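Side-chain contacts in aminopeptidase N family protein (Idiomarina loihiensis L2TR, PDB 4FGM), which probably acts as a zinc-dependent aminopeptidase of the M61 family, removing residues from the amino ends of peptides: residues Gln302-Glu307 against Asp422-Trp427; Leu284-Phe289 against Ser298-Leu303; His410-Gly413 against Gly418-Asp421; Ile212-Glu217 against Thr400-Met405. All coordinates share one frame; numbering follows the deposited sequence.

From the N terminus, contact 4 opens first, on helix 197-215, and stays open while the chain builds the metal site. Within its span, contact 2 closes a small loop between 284-289 and 298-303, ahead of helix 303-306. Contact 1 starts on that same stretch, sharing Q302 and L303 with contact 2. Contact 4 then closes on helix 401-413. The far end of this helix opens contact 3, which closes at 418-421, inside the span of contact 1. Contact 1 closes last, on helix 423-429, so contacts 1 and 4 cross. Together they tie the zinc-ligand turn, its preceding loop and three helices into one packed unit.

Contact 1: residues Gln302-Glu307 against Asp422-Trp427; sequences QLWFYE and DTVINW. With ZN (zinc ion), chain C; MAE (maleic acid), chain B.
F305 and V424 make the closest backbone approach of the two segments, with F305 CA 8.7 Å from V424 CA, a spacing at which helix 303-306 and the start of helix 423-429 meet through side chains alone. The first segment is a tight turn: F305 N lies 2.9 Å from Q302 O, and the same oxygen also accepts from Y306 N.

V424 reaches across with its two methyls divided between two rings. V424 CG2 sits over one face of the F305 ring, 4.1 Å from the ring centroid and 23° off the normal, which is CH-pi geometry. V424 CG1 comes obliquely to the outer end of the indole, 4.2 Å from W304 CH2. On the F305 side the ring is placed by a CG anti to the backbone N (chi1 174°), which carries it toward the valine. F305 CB also packs over the centre of the W304 ring, 3.7 Å above its plane. F305 CD1 similarly stands 3.6 Å above the centre of the Y306 ring.

One residue beyond Y306, E307 turns the other way and binds zinc through OE1, at 2.2 Å. Maleic acid O2 occupies another position on the metal, and H273 and H277 complete the protein ligands, as in HExxH zinc peptidases whose third ligand is a glutamate.

The chemistry is therefore divided: a buried, wholly apolar valine-aromatic contact packs on the side of the turn away from the metal, while the last residue of the same short segment supplies a polar ligand to the zinc.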
loop_
_atom_site.group_PDB
_atom_site.type_symbol
_atom_site.label_atom_id
_atom_site.label_comp_id
_atom_site.label_asym_id
_atom_site.label_seq_id
_atom_site.Cartn_x
_atom_site.Cartn_y
_atom_site.Cartn_z
ATOM N N GLN A 302 -7.103 -11.732 -8.305
ATOM C CA GLN A 302 -6.010 -11.172 -9.090
ATOM C C GLN A 302 -5.009 -10.233 -8.409
ATOM O O GLN A 302 -4.080 -9.746 -9.059
ATOM C CB GLN A 302 -6.589 -10.489 -10.327
ATOM C CG GLN A 302 -7.326 -11.447 -11.250
ATOM C CD GLN A 302 -7.958 -10.751 -12.435
ATOM O OE1 GLN A 302 -7.301 -9.994 -13.150
ATOM N NE2 GLN A 302 -9.240 -11.009 -12.654
ATOM N N LEU A 303 -5.168 -9.976 -7.114
ATOM C CA LEU A 303 -4.233 -9.084 -6.436
ATOM C C LEU A 303 -2.804 -9.630 -6.406
ATOM O O LEU A 303 -1.861 -8.887 -6.129
ATOM C CB LEU A 303 -4.715 -8.777 -5.020
ATOM C CG LEU A 303 -6.031 -7.989 -4.951
ATOM C CD1 LEU A 303 -6.316 -7.602 -3.505
ATOM C CD2 LEU A 303 -5.944 -6.737 -5.820
ATOM N N TRP A 304 -2.633 -10.919 -6.700
ATOM C CA TRP A 304 -1.291 -11.507 -6.720
ATOM C C TRP A 304 -0.530 -10.852 -7.863
ATOM O O TRP A 304 0.699 -10.750 -7.850
ATOM C CB TRP A 304 -1.347 -13.022 -6.968
ATOM C CG TRP A 304 -1.878 -13.415 -8.330
ATOM C CD1 TRP A 304 -3.174 -13.736 -8.649
ATOM C CD2 TRP A 304 -1.129 -13.527 -9.548
ATOM N NE1 TRP A 304 -3.273 -14.041 -9.985
ATOM C CE2 TRP A 304 -2.037 -13.920 -10.561
ATOM C CE3 TRP A 304 0.218 -13.336 -9.883
ATOM C CZ2 TRP A 304 -1.638 -14.127 -11.884
ATOM C CZ3 TRP A 304 0.616 -13.544 -11.203
ATOM C CH2 TRP A 304 -0.312 -13.935 -12.187
ATOM N N PHE A 305 -1.281 -10.410 -8.863
ATOM C CA PHE A 305 -0.690 -9.769 -10.019
ATOM C C PHE A 305 -0.660 -8.252 -9.838
ATOM O O PHE A 305 0.394 -7.614 -9.967
ATOM C CB PHE A 305 -1.477 -10.163 -11.282
ATOM C CG PHE A 305 -1.042 -9.435 -12.526
ATOM C CD1 PHE A 305 -1.597 -8.192 -12.861
ATOM C CD2 PHE A 305 -0.057 -9.976 -13.348
ATOM C CE1 PHE A 305 -1.172 -7.499 -14.000
ATOM C CE2 PHE A 305 0.378 -9.296 -14.489
ATOM C CZ PHE A 305 -0.181 -8.051 -14.818
ATOM N N TYR A 306 -1.810 -7.676 -9.518
ATOM C CA TYR A 306 -1.894 -6.234 -9.349
ATOM C C TYR A 306 -1.091 -5.686 -8.177
ATOM O O TYR A 306 -0.630 -4.547 -8.212
ATOM C CB TYR A 306 -3.365 -5.819 -9.296
ATOM C CG TYR A 306 -3.967 -5.917 -10.672
ATOM C CD1 TYR A 306 -3.548 -5.052 -11.689
ATOM C CD2 TYR A 306 -4.850 -6.941 -11.002
ATOM C CE1 TYR A 306 -3.986 -5.212 -13.001
ATOM C CE2 TYR A 306 -5.293 -7.113 -12.316
ATOM C CZ TYR A 306 -4.850 -6.245 -13.310
ATOM O OH TYR A 306 -5.235 -6.426 -14.616
ATOM N N GLU A 307 -0.912 -6.494 -7.141
ATOM C CA GLU A 307 -0.109 -6.052 -6.012
ATOM C C GLU A 307 1.256 -6.732 -6.084
ATOM O O GLU A 307 2.282 -6.100 -5.824
ATOM C CB GLU A 307 -0.798 -6.374 -4.682
ATOM C CG GLU A 307 -1.979 -5.462 -4.353
ATOM C CD GLU A 307 -1.616 -3.985 -4.390
ATOM O OE1 GLU A 307 -0.417 -3.669 -4.476
ATOM O OE2 GLU A 307 -2.529 -3.141 -4.329
ATOM N N ASP A 422 -7.840 -15.850 -15.352
ATOM C CA ASP A 422 -6.873 -16.671 -16.080
ATOM C C ASP A 422 -6.196 -15.993 -17.270
ATOM O O ASP A 422 -5.378 -16.606 -17.955
ATOM C CB ASP A 422 -7.550 -17.968 -16.543
ATOM C CG ASP A 422 -8.594 -17.733 -17.620
ATOM O OD1 ASP A 422 -9.327 -16.721 -17.539
ATOM O OD2 ASP A 422 -8.692 -18.570 -18.543
ATOM N N THR A 423 -6.519 -14.727 -17.503
ATOM C CA THR A 423 -5.938 -13.984 -18.619
ATOM C C THR A 423 -4.416 -14.020 -18.703
ATOM O O THR A 423 -3.858 -14.370 -19.743
ATOM C CB THR A 423 -6.374 -12.501 -18.593
ATOM O OG1 THR A 423 -7.797 -12.415 -18.755
ATOM C CG2 THR A 423 -5.683 -11.717 -19.713
ATOM N N VAL A 424 -3.742 -13.651 -17.618
ATOM C CA VAL A 424 -2.284 -13.622 -17.614
ATOM C C VAL A 424 -1.615 -14.978 -17.864
ATOM O O VAL A 424 -0.679 -15.067 -18.659
ATOM C CB VAL A 424 -1.743 -13.013 -16.291
ATOM C CG1 VAL A 424 -0.217 -13.088 -16.254
ATOM C CG2 VAL A 424 -2.180 -11.560 -16.183
ATOM N N ILE A 425 -2.081 -16.036 -17.205
ATOM C CA ILE A 425 -1.460 -17.340 -17.425
ATOM C C ILE A 425 -1.700 -17.823 -18.862
ATOM O O ILE A 425 -0.776 -18.316 -19.518
ATOM C CB ILE A 425 -1.963 -18.408 -16.413
ATOM C CG1 ILE A 425 -1.058 -19.641 -16.483
ATOM C CG2 ILE A 425 -3.407 -18.792 -16.705
ATOM C CD1 ILE A 425 -1.413 -20.733 -15.489
ATOM N N ASN A 426 -2.927 -17.665 -19.359
ATOM C CA ASN A 426 -3.240 -18.072 -20.723
ATOM C C ASN A 426 -2.431 -17.245 -21.714
ATOM O O ASN A 426 -1.947 -17.766 -22.720
ATOM C CB ASN A 426 -4.729 -17.904 -21.002
ATOM C CG ASN A 426 -5.577 -18.917 -20.259
ATOM O OD1 ASN A 426 -6.800 -18.860 -20.298
ATOM N ND2 ASN A 426 -4.927 -19.854 -19.582
ATOM N N TRP A 427 -2.277 -15.957 -21.419
ATOM C CA TRP A 427 -1.516 -15.057 -22.282
ATOM C C TRP A 427 -0.078 -15.561 -22.396
ATOM O O TRP A 427 0.546 -15.463 -23.450
ATOM C CB TRP A 427 -1.519 -13.638 -21.707
ATOM C CG TRP A 427 -0.950 -12.610 -22.632
ATOM C CD1 TRP A 427 -1.618 -11.920 -23.600
ATOM C CD2 TRP A 427 0.413 -12.171 -22.693
ATOM N NE1 TRP A 427 -0.756 -11.074 -24.262
ATOM C CE2 TRP A 427 0.494 -11.208 -23.723
ATOM C CE3 TRP A 427 1.571 -12.494 -21.975
ATOM C CZ2 TRP A 427 1.695 -10.569 -24.058
ATOM C CZ3 TRP A 427 2.766 -11.855 -22.309
ATOM C CH2 TRP A 427 2.815 -10.903 -23.337
HETATM ZN ZN ZN C . -0.049 -1.513 -4.254
HETATM C C1 MAE B . -1.252 -0.502 -2.087
HETATM O O1 MAE B . -1.806 -1.635 -2.308
HETATM O O2 MAE B . -0.935 0.201 -3.074
HETATM C C2 MAE B . -1.072 -0.085 -0.679
HETATM C C3 MAE B . -1.946 0.316 0.242
HETATM C C4 MAE B . -3.390 0.444 0.075
HETATM O O3 MAE B . -4.029 0.234 -0.973
HETATM O O4 MAE B . -3.999 0.755 1.119
#

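Contact 2: residues Leu284-Phe289 against Ser298-Leu303; sequences LKPKAF and SYTEQL
The F289 ring meets S298 at its edge and T300 obliquely, while one face carries P286 CG, 3.6 Å above the ring plane and offset toward the rim. S298 OG lies near the ring plane, 4.0 Å from F289 CE1. T300 CG2 is 3.8 Å from F289 CZ, the two side chains crossing at about a right angle. A further ring, that of Y292, stacks on F289.

The amide of Q302 forms the second flat group. P286 CB lies over one face of this amide, 3.4 Å from Q302 OE1 and almost as close to CD and NE2. Q302 reaches there with its chain extended beyond CG, and its two polar atoms are taken by T419 and D421.

T300 divides its branches: CG2 meets F289 across the contact, while OG1 closes an ST turn within its own segment. That OG1, anti to the backbone N (chi1 179°), accepts from Q302 N at 3.3 Å with an N-H...O angle of 163°. With an alanine at T300, Q302 N would probably be left without this acceptor and a gap would open beside F289 CZ. A water joins the far end, donating to A288 O at 2.7 Å and hydrogen-bonding S298 OG at 2.8 Å.

Both segments belong to the connection between helix 262-277 and helix 303-306. L284 and P286 pack on Y306 of the latter, L284 also touches W409 and F412 of helix 401-413, and K285 and K287 bond through their backbones to T419.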
loop_
_atom_site.group_PDB
_atom_site.type_symbol
_atom_site.label_atom_id
_atom_site.label_comp_id
_atom_site.label_asym_id
_atom_site.label_seq_id
_atom_site.Cartn_x
_atom_site.Cartn_y
_atom_site.Cartn_z
ATOM N N LEU A 284 -4.825 -0.794 -16.349
ATOM C CA LEU A 284 -4.853 -2.238 -16.572
ATOM C C LEU A 284 -5.441 -2.710 -15.239
ATOM O O LEU A 284 -4.884 -2.410 -14.186
ATOM C CB LEU A 284 -3.429 -2.792 -16.735
ATOM C CG LEU A 284 -3.174 -4.158 -17.396
ATOM C CD1 LEU A 284 -2.205 -4.941 -16.532
ATOM C CD2 LEU A 284 -4.464 -4.939 -17.591
ATOM N N LYS A 285 -6.565 -3.417 -15.269
ATOM C CA LYS A 285 -7.184 -3.872 -14.029
ATOM C C LYS A 285 -8.125 -5.041 -14.283
ATOM O O LYS A 285 -8.455 -5.329 -15.431
ATOM C CB LYS A 285 -7.964 -2.717 -13.386
ATOM C CG LYS A 285 -9.289 -2.398 -14.069
ATOM C CD LYS A 285 -9.950 -1.147 -13.485
ATOM C CE LYS A 285 -9.242 0.119 -13.962
ATOM N NZ LYS A 285 -9.917 1.376 -13.501
ATOM N N PRO A 286 -8.558 -5.745 -13.215
ATOM C CA PRO A 286 -9.470 -6.876 -13.423
ATOM C C PRO A 286 -10.863 -6.391 -13.831
ATOM O O PRO A 286 -11.277 -5.284 -13.474
ATOM C CB PRO A 286 -9.464 -7.585 -12.069
ATOM C CG PRO A 286 -9.215 -6.474 -11.103
ATOM C CD PRO A 286 -8.167 -5.631 -11.796
ATOM N N LYS A 287 -11.580 -7.224 -14.579
ATOM C CA LYS A 287 -12.912 -6.873 -15.046
ATOM C C LYS A 287 -13.878 -6.626 -13.897
ATOM O O LYS A 287 -14.832 -5.860 -14.032
ATOM C CB LYS A 287 -13.449 -7.970 -15.969
ATOM C CG LYS A 287 -12.569 -8.166 -17.195
ATOM C CD LYS A 287 -13.238 -8.984 -18.288
ATOM C CE LYS A 287 -12.305 -9.125 -19.488
ATOM N NZ LYS A 287 -12.954 -9.779 -20.655
ATOM N N ALA A 288 -13.623 -7.268 -12.764
ATOM C CA ALA A 288 -14.478 -7.101 -11.593
ATOM C C ALA A 288 -14.466 -5.648 -11.122
ATOM O O ALA A 288 -15.340 -5.230 -10.371
ATOM C CB ALA A 288 -14.013 -8.025 -10.471
ATOM N N PHE A 289 -13.472 -4.884 -11.572
ATOM C CA PHE A 289 -13.348 -3.472 -11.204
ATOM C C PHE A 289 -13.799 -2.554 -12.357
ATOM O O PHE A 289 -13.529 -1.350 -12.346
ATOM C CB PHE A 289 -11.889 -3.139 -10.827
ATOM C CG PHE A 289 -11.414 -3.767 -9.535
ATOM C CD1 PHE A 289 -12.279 -4.500 -8.726
ATOM C CD2 PHE A 289 -10.088 -3.611 -9.125
ATOM C CE1 PHE A 289 -11.833 -5.063 -7.530
ATOM C CE2 PHE A 289 -9.631 -4.171 -7.930
ATOM C CZ PHE A 289 -10.507 -4.899 -7.133
ATOM N N SER A 298 -15.983 -6.603 -3.117
ATOM C CA SER A 298 -15.870 -6.952 -4.530
ATOM C C SER A 298 -14.695 -7.915 -4.605
ATOM O O SER A 298 -13.533 -7.516 -4.523
ATOM C CB SER A 298 -15.607 -5.702 -5.385
ATOM O OG SER A 298 -15.661 -6.008 -6.773
ATOM N N TYR A 299 -15.018 -9.189 -4.766
ATOM C CA TYR A 299 -14.023 -10.247 -4.783
ATOM C C TYR A 299 -13.254 -10.477 -6.077
ATOM O O TYR A 299 -13.830 -10.494 -7.158
ATOM C CB TYR A 299 -14.699 -11.560 -4.369
ATOM C CG TYR A 299 -15.462 -11.479 -3.062
ATOM C CD1 TYR A 299 -14.798 -11.547 -1.837
ATOM C CD2 TYR A 299 -16.852 -11.333 -3.050
ATOM C CE1 TYR A 299 -15.496 -11.471 -0.633
ATOM C CE2 TYR A 299 -17.559 -11.258 -1.852
ATOM C CZ TYR A 299 -16.875 -11.328 -0.644
ATOM O OH TYR A 299 -17.555 -11.240 0.556
ATOM N N THR A 300 -11.947 -10.662 -5.945
ATOM C CA THR A 300 -11.081 -10.954 -7.078
ATOM C C THR A 300 -9.796 -11.594 -6.551
ATOM O O THR A 300 -9.232 -11.148 -5.553
ATOM C CB THR A 300 -10.723 -9.688 -7.901
ATOM O OG1 THR A 300 -9.862 -10.063 -8.985
ATOM C CG2 THR A 300 -10.016 -8.650 -7.035
ATOM N N GLU A 301 -9.348 -12.648 -7.221
ATOM C CA GLU A 301 -8.136 -13.356 -6.819
ATOM C C GLU A 301 -6.921 -12.813 -7.551
ATOM O O GLU A 301 -5.830 -13.367 -7.428
ATOM C CB GLU A 301 -8.260 -14.841 -7.151
ATOM C CG GLU A 301 -8.332 -15.111 -8.659
ATOM C CD GLU A 301 -8.317 -16.587 -8.997
ATOM O OE1 GLU A 301 -9.172 -17.334 -8.470
ATOM O OE2 GLU A 301 -7.448 -16.998 -9.796
ATOM N N GLN A 302 -7.103 -11.732 -8.305
ATOM C CA GLN A 302 -6.010 -11.172 -9.090
ATOM C C GLN A 302 -5.009 -10.233 -8.409
ATOM O O GLN A 302 -4.080 -9.746 -9.059
ATOM C CB GLN A 302 -6.589 -10.489 -10.327
ATOM C CG GLN A 302 -7.326 -11.447 -11.250
ATOM C CD GLN A 302 -7.958 -10.751 -12.435
ATOM O OE1 GLN A 302 -7.301 -9.994 -13.150
ATOM N NE2 GLN A 302 -9.240 -11.009 -12.654
ATOM N N LEU A 303 -5.168 -9.976 -7.114
ATOM C CA LEU A 303 -4.233 -9.084 -6.436
ATOM C C LEU A 303 -2.804 -9.630 -6.406
ATOM O O LEU A 303 -1.861 -8.887 -6.129
ATOM C CB LEU A 303 -4.715 -8.777 -5.020
ATOM C CG LEU A 303 -6.031 -7.989 -4.951
ATOM C CD1 LEU A 303 -6.316 -7.602 -3.505
ATOM C CD2 LEU A 303 -5.944 -6.737 -5.820
HETATM O O HOH W 1 -15.683 -3.599 -8.209
#

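Contact 3: residues His410-Gly413 against Gly418-Asp421; sequences HEFG and GTAD
F412 approaches the loop residues G418 and T419 from its very first side-chain atom. F412 CB lies 4.1 Å from T419 CG2, a methyl-to-methylene contact, and equally far from the oxygen of G418. From there CG is anti to the carbonyl carbon and beside the backbone N (chi1 -53°), which brings F412 CD1 to within 3.9 Å of G418 O, in an oblique approach. One ring face carries E411 CB of the same helical turn, 3.8 Å above the plane and offset toward the rim. Farther out the ring touches L284 and W427.

The backbone beside this side chain is joined as well. G418 N donates to F412 O at 3.2 Å with an almost straight N-H...O angle of 177°, while the C=O...N angle is 138°. G418 has a positive phi, and in its conformation a CB would collide with the preceding carbonyl oxygen, which explains a residue without a side chain here.

T419 sends its groups in different directions: CG2 faces F412, whereas OG1 is hydrogen-bonded to Y306 OH and Q302 OE1, linking this loop to the turn that carries a zinc ligand.

The bond spans six residues, from the C-terminal part of helix 401-413, where a wider pi-type turn occurs, to the loop before helix 423-429. The loop joining two successive helices is thus closed back on the end region of the first by one backbone bond and the packing of F412.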
loop_
_atom_site.group_PDB
_atom_site.type_symbol
_atom_site.label_atom_id
_atom_site.label_comp_id
_atom_site.label_asym_id
_atom_site.label_seq_id
_atom_site.Cartn_x
_atom_site.Cartn_y
_atom_site.Cartn_z
ATOM N N HIS A 410 -0.674 -2.562 -23.008
ATOM C CA HIS A 410 -1.200 -2.072 -24.283
ATOM C C HIS A 410 -2.397 -2.889 -24.757
ATOM O O HIS A 410 -3.315 -2.360 -25.383
ATOM C CB HIS A 410 -0.109 -2.095 -25.349
ATOM C CG HIS A 410 0.866 -0.963 -25.234
ATOM N ND1 HIS A 410 0.542 0.332 -25.573
ATOM C CD2 HIS A 410 2.151 -0.932 -24.808
ATOM C CE1 HIS A 410 1.586 1.114 -25.363
ATOM N NE2 HIS A 410 2.574 0.372 -24.898
ATOM N N GLU A 411 -2.395 -4.179 -24.439
ATOM C CA GLU A 411 -3.483 -5.052 -24.847
ATOM C C GLU A 411 -4.747 -4.915 -24.013
ATOM O O GLU A 411 -5.833 -4.696 -24.547
ATOM C CB GLU A 411 -3.041 -6.515 -24.807
ATOM C CG GLU A 411 -2.299 -6.987 -26.038
ATOM C CD GLU A 411 -2.176 -8.500 -26.087
ATOM O OE1 GLU A 411 -3.205 -9.192 -25.903
ATOM O OE2 GLU A 411 -1.052 -8.996 -26.317
ATOM N N PHE A 412 -4.602 -5.037 -22.700
ATOM C CA PHE A 412 -5.755 -4.992 -21.816
ATOM C C PHE A 412 -5.908 -3.737 -20.976
ATOM O O PHE A 412 -6.995 -3.472 -20.462
ATOM C CB PHE A 412 -5.718 -6.218 -20.905
ATOM C CG PHE A 412 -5.582 -7.516 -21.650
ATOM C CD1 PHE A 412 -6.664 -8.045 -22.352
ATOM C CD2 PHE A 412 -4.366 -8.192 -21.680
ATOM C CE1 PHE A 412 -6.539 -9.230 -23.066
ATOM C CE2 PHE A 412 -4.229 -9.383 -22.397
ATOM C CZ PHE A 412 -5.319 -9.901 -23.092
ATOM N N GLY A 413 -4.830 -2.971 -20.836
ATOM C CA GLY A 413 -4.886 -1.761 -20.034
ATOM C C GLY A 413 -5.279 -0.515 -20.802
ATOM O O GLY A 413 -6.319 0.086 -20.541
ATOM N N GLY A 418 -9.668 -5.036 -19.512
ATOM C CA GLY A 418 -9.706 -5.717 -18.232
ATOM C C GLY A 418 -9.171 -7.134 -18.317
ATOM O O GLY A 418 -9.196 -7.755 -19.382
ATOM N N THR A 419 -8.688 -7.648 -17.192
ATOM C CA THR A 419 -8.146 -8.998 -17.142
ATOM C C THR A 419 -9.033 -9.922 -16.322
ATOM O O THR A 419 -9.526 -9.537 -15.261
ATOM C CB THR A 419 -6.734 -9.016 -16.510
ATOM O OG1 THR A 419 -6.792 -8.472 -15.184
ATOM C CG2 THR A 419 -5.762 -8.217 -17.352
ATOM N N ALA A 420 -9.244 -11.136 -16.826
ATOM C CA ALA A 420 -10.040 -12.140 -16.118
ATOM C C ALA A 420 -9.029 -12.914 -15.279
ATOM O O ALA A 420 -7.818 -12.767 -15.479
ATOM C CB ALA A 420 -10.737 -13.069 -17.103
ATOM N N ASP A 421 -9.506 -13.738 -14.352
ATOM C CA ASP A 421 -8.600 -14.484 -13.484
ATOM C C ASP A 421 -7.521 -15.289 -14.191
ATOM O O ASP A 421 -6.400 -15.382 -13.698
ATOM C CB ASP A 421 -9.382 -15.411 -12.556
ATOM C CG ASP A 421 -10.324 -14.659 -11.639
ATOM O OD1 ASP A 421 -10.183 -13.422 -11.529
ATOM O OD2 ASP A 421 -11.196 -15.307 -11.022
#

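Contact 4: residues Ile212-Glu217 against Thr400-Met405; sequences ISLFEE and TLARVM
Apolar side-chain contacts pair L214 with A402 and F215 with M405. L214 CD1 meets the alanine methyl, A402 CB, at 3.9 Å, and F215 CE2 lies 4.4 Å from M405 CB. The small alanine accompanies a close backbone approach, L214 CA being 6.9 Å from A402 CA. L214 CD2 also covers one face of F215, 3.5 Å above its plane and offset toward the rim. The M405 side chain, a selenomethionine, also touches M309 and F313 of helix 308-320.

Two carbons pack instead on backbone oxygens: L214 CD2 lies 3.8 Å from A402 O, and F215 CE2 comes obliquely to M405 O, at 3.9 Å.

Side-chain hydrogen bonds are found at the N-cap and at F215 O. T400 caps helix 401-413: its OG1 accepts from R403 N at 3.1 Å, with an N-H...O angle of 159°. F215 O is bonded to H410 NE2, farther along that helix.

The opposite charges of E216 OE2 and R403 NH1, 4.6 Å apart, form no salt bridge, and any attraction is probably weak; R403 makes its salt bridge with E407.

The result is helix-to-helix packing: the last turn of helix 197-215 packs against the N-terminal part of helix 401-413, through L214 on A402 and F215 on M405.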
loop_
_atom_site.group_PDB
_atom_site.type_symbol
_atom_site.label_atom_id
_atom_site.label_comp_id
_atom_site.label_asym_id
_atom_site.label_seq_id
_atom_site.Cartn_x
_atom_site.Cartn_y
_atom_site.Cartn_z
ATOM N N ILE A 212 8.015 5.218 -17.661
ATOM C CA ILE A 212 7.392 5.639 -18.908
ATOM C C ILE A 212 8.087 4.941 -20.085
ATOM O O ILE A 212 7.432 4.523 -21.037
ATOM C CB ILE A 212 7.479 7.163 -19.090
ATOM C CG1 ILE A 212 6.655 7.857 -18.006
ATOM C CG2 ILE A 212 6.960 7.547 -20.460
ATOM C CD1 ILE A 212 6.898 9.354 -17.907
ATOM N N SER A 213 9.411 4.818 -20.019
ATOM C CA SER A 213 10.153 4.138 -21.077
ATOM C C SER A 213 9.723 2.679 -21.123
ATOM O O SER A 213 9.596 2.097 -22.196
ATOM C CB SER A 213 11.662 4.189 -20.820
ATOM O OG SER A 213 12.161 5.501 -20.959
ATOM N N LEU A 214 9.497 2.095 -19.948
ATOM C CA LEU A 214 9.097 0.697 -19.853
ATOM C C LEU A 214 7.792 0.409 -20.597
ATOM O O LEU A 214 7.715 -0.527 -21.395
ATOM C CB LEU A 214 8.969 0.289 -18.382
ATOM C CG LEU A 214 8.683 -1.182 -18.065
ATOM C CD1 LEU A 214 9.162 -1.492 -16.660
ATOM C CD2 LEU A 214 7.202 -1.482 -18.214
ATOM N N PHE A 215 6.765 1.209 -20.329
ATOM C CA PHE A 215 5.484 1.022 -20.990
ATOM C C PHE A 215 5.471 1.733 -22.338
ATOM O O PHE A 215 4.577 1.513 -23.161
ATOM C CB PHE A 215 4.346 1.552 -20.113
ATOM C CG PHE A 215 4.136 0.765 -18.856
ATOM C CD1 PHE A 215 4.803 1.106 -17.686
ATOM C CD2 PHE A 215 3.285 -0.337 -18.846
ATOM C CE1 PHE A 215 4.627 0.355 -16.523
ATOM C CE2 PHE A 215 3.102 -1.093 -17.692
ATOM C CZ PHE A 215 3.774 -0.745 -16.526
ATOM N N GLU A 216 6.469 2.586 -22.551
ATOM C CA GLU A 216 6.592 3.342 -23.790
ATOM C C GLU A 216 5.417 4.290 -23.982
ATOM O O GLU A 216 5.217 4.823 -25.067
ATOM C CB GLU A 216 6.682 2.381 -24.981
ATOM C CG GLU A 216 7.963 1.571 -25.012
ATOM C CD GLU A 216 7.996 0.563 -26.143
ATOM O OE1 GLU A 216 7.216 0.720 -27.108
ATOM O OE2 GLU A 216 8.813 -0.379 -26.071
ATOM N N GLU A 217 4.655 4.506 -22.914
ATOM C CA GLU A 217 3.485 5.370 -22.965
ATOM C C GLU A 217 2.975 5.654 -21.555
ATOM O O GLU A 217 3.057 4.792 -20.682
ATOM C CB GLU A 217 2.390 4.681 -23.776
ATOM C CG GLU A 217 1.164 5.526 -24.036
ATOM C CD GLU A 217 0.252 4.901 -25.075
ATOM O OE1 GLU A 217 0.780 4.274 -26.018
ATOM O OE2 GLU A 217 -0.985 5.051 -24.962
ATOM N N THR A 400 11.714 -10.136 -21.093
ATOM C CA THR A 400 11.764 -9.890 -19.652
ATOM C C THR A 400 10.335 -9.738 -19.141
ATOM O O THR A 400 9.407 -9.572 -19.935
ATOM C CB THR A 400 12.535 -8.589 -19.316
ATOM O OG1 THR A 400 11.918 -7.482 -19.983
ATOM C CG2 THR A 400 13.989 -8.697 -19.729
ATOM N N LEU A 401 10.151 -9.809 -17.822
ATOM C CA LEU A 401 8.817 -9.637 -17.246
ATOM C C LEU A 401 8.377 -8.196 -17.516
ATOM O O LEU A 401 7.187 -7.924 -17.713
ATOM C CB LEU A 401 8.819 -9.903 -15.730
ATOM C CG LEU A 401 7.517 -9.602 -14.962
ATOM C CD1 LEU A 401 6.375 -10.494 -15.447
ATOM C CD2 LEU A 401 7.750 -9.805 -13.473
ATOM N N ALA A 402 9.340 -7.275 -17.525
ATOM C CA ALA A 402 9.034 -5.875 -17.795
ATOM C C ALA A 402 8.374 -5.783 -19.173
ATOM O O ALA A 402 7.336 -5.138 -19.329
ATOM C CB ALA A 402 10.303 -5.030 -17.754
ATOM N N ARG A 403 8.969 -6.449 -20.162
ATOM C CA ARG A 403 8.420 -6.444 -21.510
ATOM C C ARG A 403 6.992 -6.995 -21.498
ATOM O O ARG A 403 6.104 -6.465 -22.165
ATOM C CB ARG A 403 9.295 -7.271 -22.457
ATOM C CG ARG A 403 8.705 -7.367 -23.853
ATOM C CD ARG A 403 9.754 -7.415 -24.953
ATOM N NE ARG A 403 9.135 -7.171 -26.255
ATOM C CZ ARG A 403 8.570 -6.020 -26.613
ATOM N NH1 ARG A 403 8.547 -4.994 -25.772
ATOM N NH2 ARG A 403 8.013 -5.895 -27.808
ATOM N N VAL A 404 6.771 -8.048 -20.725
ATOM C CA VAL A 404 5.448 -8.642 -20.633
ATOM C C VAL A 404 4.441 -7.641 -20.061
ATOM O O VAL A 404 3.290 -7.583 -20.514
ATOM C CB VAL A 404 5.476 -9.919 -19.754
ATOM C CG1 VAL A 404 4.058 -10.407 -19.477
ATOM C CG2 VAL A 404 6.282 -11.012 -20.460
HETATM N N MSE A 405 4.869 -6.855 -19.072
HETATM C CA MSE A 405 3.981 -5.861 -18.460
HETATM C C MSE A 405 3.585 -4.816 -19.500
HETATM O O MSE A 405 2.414 -4.448 -19.610
HETATM C CB MSE A 405 4.663 -5.168 -17.268
HETATM C CG MSE A 405 5.010 -6.085 -16.098
HETATM SE SE MSE A 405 3.473 -7.012 -15.354
HETATM C CE MSE A 405 2.437 -5.455 -14.832
#